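Local coordinates for protein SAHS1 (Ramazzottius varieornatus, PDB 5XNA) that shields other molecules when water is scarce, as a secreted, heat-soluble tardigrade protein with a lipid-binding fold that forms an amorphous solid on drying, at residues Lys40-Ile45 with Ser57-Asn62. Residues are numbered along the deposited sequence; the frame is centred on the assembly and turned at random.
Sequences KTFHKI and SVPDKN. With MG (magnesium ion), chain E; SHV (heptanoic acid), chain O; EDO (1,2-ethanediol), chain F.
At the open end of the beta hairpin of strands 42-47 and 52-58, F42 and S57 form the last pair, an antiparallel hydrogen-bonded one. F42 N donates a hydrogen bond to S57 O at 2.8 Å, and S57 N one to F42 O at 3.0 Å. S57 O also takes a CA-H...O contact from T41 CA at 3.3 Å. On the face of F42 and S57, S57 OG sits 3.3 Å from F42 CB, while P59 CG comes to the edge of the phenyl ring, 4.0 Å from F42 CE1. The ring is carried there with CG anti to its own carbonyl carbon (chi1 -59°), and E13 and S137 also touch the F42 side chain. Cutting F42 back to an alanine is likely to leave P59 CG without the ring edge it packs on, and a gap beside S57 OG. This is the antiparallel barrel of the fatty-acid-binding protein family, and the opposite face of the hairpin looks into its ligand pocket. There T41 OG1 packs against V58 CG2 at 3.7 Å and is hydrogen-bonded to H39 O, and T41 CG2 lies near C2 of heptanoic acid. H43 NE2 binds a magnesium ion at 2.1 Å, together with both carboxylate oxygens of the acid and Y134 OH; H54 NE2, hydrogen-bonded to H43 ND1, probably helps to fix the rotation of the imidazole. Past the last strand pair, where the chain turns through P59 and D60, water takes over: one molecule links K40 O to D60 N, a second K40 N to D60 OD2.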
# COMPACT_ATOMS: atom_id res chain seq x y z
N LYS A 40 19.90 18.14 0.84
CA LYS A 40 18.78 19.07 0.80
C LYS A 40 17.87 18.75 -0.37
O LYS A 40 18.33 18.67 -1.52
CB LYS A 40 19.31 20.51 0.71
CG LYS A 40 18.26 21.60 0.62
CD LYS A 40 17.40 21.72 1.90
CE LYS A 40 18.25 21.81 3.15
NZ LYS A 40 17.43 22.16 4.34
N THR A 41 16.60 18.53 -0.08
CA THR A 41 15.63 18.03 -1.04
C THR A 41 14.38 18.89 -0.95
O THR A 41 13.97 19.26 0.15
CB THR A 41 15.29 16.54 -0.76
OG1 THR A 41 16.48 15.74 -0.88
CG2 THR A 41 14.21 16.00 -1.73
N PHE A 42 13.80 19.22 -2.09
CA PHE A 42 12.58 20.02 -2.12
C PHE A 42 11.48 19.23 -2.81
O PHE A 42 11.71 18.58 -3.83
CB PHE A 42 12.78 21.35 -2.85
CG PHE A 42 13.84 22.22 -2.26
CD1 PHE A 42 15.17 22.04 -2.60
CD2 PHE A 42 13.51 23.22 -1.36
CE1 PHE A 42 16.16 22.84 -2.06
CE2 PHE A 42 14.50 24.02 -0.81
CZ PHE A 42 15.83 23.82 -1.16
N HIS A 43 10.29 19.29 -2.23
CA HIS A 43 9.07 18.80 -2.86
C HIS A 43 8.15 20.00 -3.04
O HIS A 43 7.81 20.66 -2.06
CB HIS A 43 8.37 17.72 -2.02
CG HIS A 43 9.08 16.40 -2.01
ND1 HIS A 43 8.89 15.45 -2.99
CD2 HIS A 43 9.96 15.87 -1.13
CE1 HIS A 43 9.64 14.39 -2.72
NE2 HIS A 43 10.29 14.62 -1.60
N LYS A 44 7.76 20.28 -4.28
CA LYS A 44 6.79 21.32 -4.56
C LYS A 44 5.60 20.65 -5.23
O LYS A 44 5.75 19.95 -6.23
CB LYS A 44 7.38 22.42 -5.45
CG LYS A 44 8.56 23.14 -4.80
CD LYS A 44 9.16 24.23 -5.70
CE LYS A 44 10.42 24.79 -5.06
NZ LYS A 44 11.15 25.72 -5.96
N ILE A 45 4.41 20.83 -4.65
CA ILE A 45 3.20 20.22 -5.15
C ILE A 45 2.15 21.30 -5.30
O ILE A 45 1.85 22.02 -4.34
CB ILE A 45 2.69 19.11 -4.22
CG1 ILE A 45 3.80 18.07 -4.00
CG2 ILE A 45 1.46 18.48 -4.81
CD1 ILE A 45 3.48 17.00 -2.92
N SER A 57 13.34 18.13 -6.27
CA SER A 57 14.66 18.65 -6.62
C SER A 57 15.66 18.34 -5.52
O SER A 57 15.37 18.50 -4.33
CB SER A 57 14.61 20.15 -6.89
OG SER A 57 14.16 20.86 -5.77
N VAL A 58 16.84 17.87 -5.93
CA VAL A 58 18.00 17.67 -5.06
C VAL A 58 19.14 18.44 -5.72
O VAL A 58 19.87 17.88 -6.55
CB VAL A 58 18.35 16.19 -4.87
CG1 VAL A 58 19.42 16.04 -3.76
CG2 VAL A 58 17.12 15.37 -4.50
N PRO A 59 19.32 19.72 -5.38
CA PRO A 59 20.33 20.54 -6.08
C PRO A 59 21.75 19.99 -6.01
O PRO A 59 22.46 20.07 -7.01
CB PRO A 59 20.19 21.90 -5.38
CG PRO A 59 18.76 21.93 -4.95
CD PRO A 59 18.49 20.55 -4.48
N ASP A 60 22.18 19.44 -4.86
CA ASP A 60 23.52 18.86 -4.79
C ASP A 60 23.75 17.82 -5.87
O ASP A 60 24.89 17.63 -6.33
CB ASP A 60 23.76 18.18 -3.44
CG ASP A 60 23.96 19.15 -2.29
OD1 ASP A 60 24.18 20.36 -2.54
OD2 ASP A 60 23.92 18.69 -1.13
N LYS A 61 22.70 17.10 -6.26
CA LYS A 61 22.79 16.01 -7.20
C LYS A 61 22.26 16.39 -8.58
O LYS A 61 22.05 15.51 -9.42
CB LYS A 61 22.05 14.79 -6.64
CG LYS A 61 22.64 14.33 -5.33
CD LYS A 61 22.01 13.05 -4.83
CE LYS A 61 22.43 12.76 -3.39
NZ LYS A 61 23.91 12.61 -3.30
N ASN A 62 22.06 17.68 -8.83
CA ASN A 62 21.62 18.18 -10.12
C ASN A 62 20.39 17.43 -10.60
O ASN A 62 20.25 17.11 -11.78
CB ASN A 62 22.76 18.09 -11.13
CG ASN A 62 24.00 18.76 -10.62
OD1 ASN A 62 25.00 18.11 -10.25
ND2 ASN A 62 23.93 20.05 -10.51
MG MG E . 11.62 13.46 -0.43
C1 SHV O . 13.16 12.15 -1.68
O1 SHV O . 12.05 12.07 -2.25
O2 SHV O . 13.21 12.17 -0.42
C2 SHV O . 14.45 12.21 -2.51
C3 SHV O . 15.09 10.82 -2.59
C4 SHV O . 14.42 10.02 -3.70
C5 SHV O . 14.94 8.58 -3.68
C6 SHV O . 13.76 7.62 -3.85
C7 SHV O . 14.14 6.44 -4.74
C1 EDO F . 17.50 21.88 8.14
O1 EDO F . 17.29 22.88 7.14
C2 EDO F . 16.51 22.05 9.29
O2 EDO F . 16.74 21.06 10.30
O HOH W 1 20.90 19.28 -2.32
O HOH W 2 22.60 19.23 1.16